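Francisella virulence factor (Francisella novicida, PDB 5EVF) is of unknown biochemical function but probably contributes to Francisella virulence, and folds as a small single-helix domain over a mixed beta-sheet. Local coordinates at residues G88-N91 with E92-V96; P20-P23 with S24-R27. One frame throughout, in Å; residues are numbered along the deposited sequence.

Contact 1. Residues G88-N91 with E92-V96; sequences GQIN and ELSSV
The backbone from Asn91 to Ser94 folds into a type I beta turn, closed by Ser94 N donating to Asn91 O at 2.9 Å, just before strand 95-103 begins. Two side chains, one from each end of the turn, add bonds to this frame. Ser94 turns its hydroxyl back on the chain: with OG beside its own backbone N and anti to the carbonyl carbon (chi1 -66°), OG accepts the amide of Asn91 at 2.9 Å from Asn91 N. That bond is almost straight, with an N-H...O angle of 168°. The first and fourth residues are therefore joined twice, by N-H groups that donate in opposite directions, one to a carbonyl and the other to a hydroxyl. Ser94 is buried, and this bond gives its OG a partner within the turn.

Asn91 works from the other end. Its CG is wedged between the backbone N and the carbonyl carbon (chi1 53°), which folds the amide over the turn and brings OD1 to 2.9 Å from Leu93 N. The resulting Asx turn is held by a weak bond, since the N-H points well away from the line to OD1. Leu93 CB lies 3.4 Å from the same OD1, so the amide oxygen meets a methylene as well as an N-H.

Backbone bonds from Glu92 to Ser51 and from Ser94 to Val50 tie the turn to the loop that follows strand 42-49, while Ile90 rests against Phe56 of helix 56-73. On the approach to the turn, Ile90 CG2 packs 3.9 Å from Ser94 CB, and Gln89 NE2, with its amide plane directed at the acceptor, donates to Ile90 O at 3.2 Å.

Contact 2. Residues P20-P23 with S24-R27; sequences PTDP and SQVR
Asp22 OD1 is gripped twice by Ser24, at 2.9 Å from the hydroxyl OG and at 3.0 Å from the backbone Ser24 N. Both donors come from the same face of the carboxylate and stand well above its plane, so one residue clasps the oxygen from a single side. The bond from the amide forms an Asx turn around Pro23. Asp22 extends CG anti to its backbone N (chi1 -178°), which places OD1 beside Ser24 N. The hydroxyl bond needs a torsion of its own: Ser24 holds OG between its own N and carbonyl carbon (chi1 71°), where it meets the oxygen that the amide already binds.

The paired side chains lie at the start of a short 3-10 segment, whose i to i+3 bonds follow directly. Gln25 N donates to Asp22 O at 2.9 Å, and Val26 N to Pro23 O at 3.2 Å. Asp22 thus supplies acceptors from both its side chain and its main chain to successive amides. Val26 also sets CB 3.5 Å from Pro23 O, packing its branch point against the carbonyl that its amide grips.

This turn links the loop after strand 6-12 to edge strand 27-30. Pro23 and Val26 lie on Ala72 of helix 56-73, Thr21 OG1 bonds to the carbonyls of Ala72 and Ala76, and backbone bonds join Arg27 to His77 and Ile79, just ahead of strand 78-84 and at its start.

Both contacts are surface turns that lead into strands, and they lie on opposite sides of the chain's centre, with centres about 31 Å apart and nearest atoms about 19 Å apart. Contact 1 precedes strand 95-103, in the middle of the sheet, whereas contact 2 precedes 27-30, an outermost strand. Helix 56-73 is shared: contact 1 touches it near its beginning and contact 2 near its end. Each combines an Asx turn with a serine, but the side-chain acceptor is a neutral amide, weakly bonded, in contact 1 and a carboxylate in contact 2. The serine hydroxyl, buried in contact 1, accepts a backbone N-H there; in contact 2 it donates to the carboxylate.

Contact 1. Residues G88-N91 with E92-V96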
loop_
_atom_site.group_PDB
_atom_site.type_symbol
_atom_site.label_atom_id
_atom_site.label_comp_id
_atom_site.label_asym_id
_atom_site.label_seq_id
_atom_site.Cartn_x
_atom_site.Cartn_y
_atom_site.Cartn_z
ATOM N N GLY A 88 -3.842 19.724 -1.406
ATOM C CA GLY A 88 -4.875 20.702 -1.656
ATOM C C GLY A 88 -6.222 20.248 -1.144
ATOM O O GLY A 88 -6.337 19.316 -0.343
ATOM N N GLN A 89 -7.258 20.917 -1.636
ATOM C CA GLN A 89 -8.622 20.616 -1.229
ATOM C C GLN A 89 -8.998 19.189 -1.599
ATOM O O GLN A 89 -8.857 18.776 -2.752
ATOM C CB GLN A 89 -9.586 21.600 -1.895
ATOM C CG GLN A 89 -11.020 21.428 -1.458
ATOM C CD GLN A 89 -11.204 21.752 0.006
ATOM O OE1 GLN A 89 -10.904 22.862 0.448
ATOM N NE2 GLN A 89 -11.676 20.777 0.775
ATOM N N ILE A 90 -9.477 18.432 -0.618
ATOM C CA ILE A 90 -10.018 17.104 -0.885
ATOM C C ILE A 90 -11.450 17.251 -1.377
ATOM O O ILE A 90 -12.233 18.030 -0.821
ATOM C CB ILE A 90 -9.946 16.219 0.371
ATOM C CG1 ILE A 90 -8.495 15.937 0.754
ATOM C CG2 ILE A 90 -10.675 14.901 0.148
ATOM C CD1 ILE A 90 -8.361 15.192 2.075
ATOM N N ASN A 91 -11.792 16.520 -2.435
ATOM C CA ASN A 91 -13.160 16.473 -2.937
ATOM C C ASN A 91 -13.448 15.050 -3.404
ATOM O O ASN A 91 -12.636 14.138 -3.221
ATOM C CB ASN A 91 -13.370 17.507 -4.052
ATOM C CG ASN A 91 -12.349 17.381 -5.164
ATOM O OD1 ASN A 91 -12.168 16.311 -5.743
ATOM N ND2 ASN A 91 -11.668 18.479 -5.463
ATOM N N GLU A 92 -14.612 14.871 -4.039
ATOM C CA GLU A 92 -15.022 13.535 -4.463
ATOM C C GLU A 92 -14.064 12.947 -5.496
ATOM O O GLU A 92 -13.895 11.723 -5.559
ATOM C CB GLU A 92 -16.454 13.574 -5.007
ATOM C CG GLU A 92 -17.472 14.148 -4.017
ATOM C CD GLU A 92 -18.847 13.497 -4.113
ATOM O OE1 GLU A 92 -19.400 13.114 -3.058
ATOM O OE2 GLU A 92 -19.378 13.376 -5.240
ATOM N N LEU A 93 -13.407 13.791 -6.288
ATOM C CA LEU A 93 -12.454 13.318 -7.284
ATOM C C LEU A 93 -11.056 13.121 -6.721
ATOM O O LEU A 93 -10.150 12.739 -7.469
ATOM C CB LEU A 93 -12.394 14.289 -8.468
ATOM C CG LEU A 93 -13.687 14.452 -9.269
ATOM C CD1 LEU A 93 -13.666 15.748 -10.060
ATOM C CD2 LEU A 93 -13.895 13.262 -10.194
ATOM N N SER A 94 -10.857 13.381 -5.433
ATOM C CA SER A 94 -9.563 13.155 -4.816
ATOM C C SER A 94 -9.306 11.663 -4.638
ATOM O O SER A 94 -10.217 10.832 -4.698
ATOM C CB SER A 94 -9.484 13.859 -3.461
ATOM O OG SER A 94 -9.521 15.267 -3.634
ATOM N N SER A 95 -8.043 11.336 -4.401
ATOM C CA SER A 95 -7.639 9.978 -4.076
ATOM C C SER A 95 -6.842 9.966 -2.786
ATOM O O SER A 95 -6.028 10.859 -2.534
ATOM C CB SER A 95 -6.798 9.362 -5.196
ATOM O OG SER A 95 -7.616 9.033 -6.302
ATOM N N VAL A 96 -7.071 8.936 -1.986
ATOM C CA VAL A 96 -6.224 8.599 -0.852
ATOM C C VAL A 96 -5.278 7.515 -1.326
ATOM O O VAL A 96 -5.706 6.562 -1.982
ATOM C CB VAL A 96 -7.061 8.116 0.342
ATOM C CG1 VAL A 96 -6.155 7.603 1.446
ATOM C CG2 VAL A 96 -7.942 9.243 0.845
#

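Contact 2. Residues P20-P23 with S24-R27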
loop_
_atom_site.group_PDB
_atom_site.type_symbol
_atom_site.label_atom_id
_atom_site.label_comp_id
_atom_site.label_asym_id
_atom_site.label_seq_id
_atom_site.Cartn_x
_atom_site.Cartn_y
_atom_site.Cartn_z
ATOM N N PRO A 20 5.134 -16.484 -4.477
ATOM C CA PRO A 20 4.154 -15.740 -3.676
ATOM C C PRO A 20 4.150 -16.212 -2.233
ATOM O O PRO A 20 4.451 -17.369 -1.930
ATOM C CB PRO A 20 2.818 -16.049 -4.362
ATOM C CG PRO A 20 3.188 -16.444 -5.760
ATOM C CD PRO A 20 4.533 -17.098 -5.672
ATOM N N THR A 21 3.807 -15.296 -1.338
ATOM C CA THR A 21 3.682 -15.604 0.074
ATOM C C THR A 21 2.214 -15.541 0.470
ATOM O O THR A 21 1.357 -15.077 -0.287
ATOM C CB THR A 21 4.511 -14.632 0.923
ATOM O OG1 THR A 21 4.127 -13.300 0.607
ATOM C CG2 THR A 21 5.986 -14.776 0.609
ATOM N N ASP A 22 1.925 -16.044 1.659
ATOM C CA ASP A 22 0.567 -16.012 2.182
ATOM C C ASP A 22 0.279 -14.609 2.700
ATOM O O ASP A 22 0.938 -14.166 3.646
ATOM C CB ASP A 22 0.426 -17.040 3.292
ATOM C CG ASP A 22 -0.974 -17.118 3.867
ATOM O OD1 ASP A 22 -1.808 -16.222 3.647
ATOM O OD2 ASP A 22 -1.238 -18.094 4.583
ATOM N N PRO A 23 -0.685 -13.881 2.121
ATOM C CA PRO A 23 -0.938 -12.507 2.585
ATOM C C PRO A 23 -1.295 -12.410 4.057
ATOM O O PRO A 23 -0.937 -11.416 4.705
ATOM C CB PRO A 23 -2.095 -12.024 1.689
ATOM C CG PRO A 23 -2.629 -13.204 1.005
ATOM C CD PRO A 23 -1.656 -14.341 1.112
ATOM N N SER A 24 -1.971 -13.413 4.618
ATOM C CA SER A 24 -2.304 -13.327 6.032
ATOM C C SER A 24 -1.071 -13.422 6.929
ATOM O O SER A 24 -1.161 -13.084 8.115
ATOM C CB SER A 24 -3.314 -14.410 6.402
ATOM O OG SER A 24 -2.728 -15.694 6.379
ATOM N N GLN A 25 0.073 -13.856 6.413
ATOM C CA GLN A 25 1.263 -13.935 7.248
ATOM C C GLN A 25 2.257 -12.812 6.967
ATOM O O GLN A 25 3.346 -12.807 7.552
ATOM C CB GLN A 25 1.933 -15.302 7.080
ATOM C CG GLN A 25 0.980 -16.500 7.259
ATOM C CD GLN A 25 0.336 -16.599 8.649
ATOM O OE1 GLN A 25 0.941 -17.115 9.597
ATOM N NE2 GLN A 25 -0.911 -16.140 8.762
ATOM N N VAL A 26 1.911 -11.861 6.096
ATOM C CA VAL A 26 2.761 -10.691 5.892
ATOM C C VAL A 26 2.793 -9.865 7.168
ATOM O O VAL A 26 1.748 -9.578 7.760
ATOM C CB VAL A 26 2.239 -9.850 4.715
ATOM C CG1 VAL A 26 2.985 -8.524 4.643
ATOM C CG2 VAL A 26 2.379 -10.626 3.392
ATOM N N ARG A 27 3.995 -9.474 7.600
ATOM C CA ARG A 27 4.137 -8.603 8.756
ATOM C C ARG A 27 4.023 -7.162 8.289
ATOM O O ARG A 27 4.688 -6.767 7.326
ATOM C CB ARG A 27 5.476 -8.835 9.453
ATOM C CG ARG A 27 5.712 -10.305 9.791
ATOM C CD ARG A 27 6.940 -10.510 10.671
ATOM N NE ARG A 27 8.126 -9.879 10.109
ATOM C CZ ARG A 27 9.003 -10.477 9.309
ATOM N NH1 ARG A 27 8.848 -11.751 8.972
ATOM N NH2 ARG A 27 10.047 -9.789 8.844
#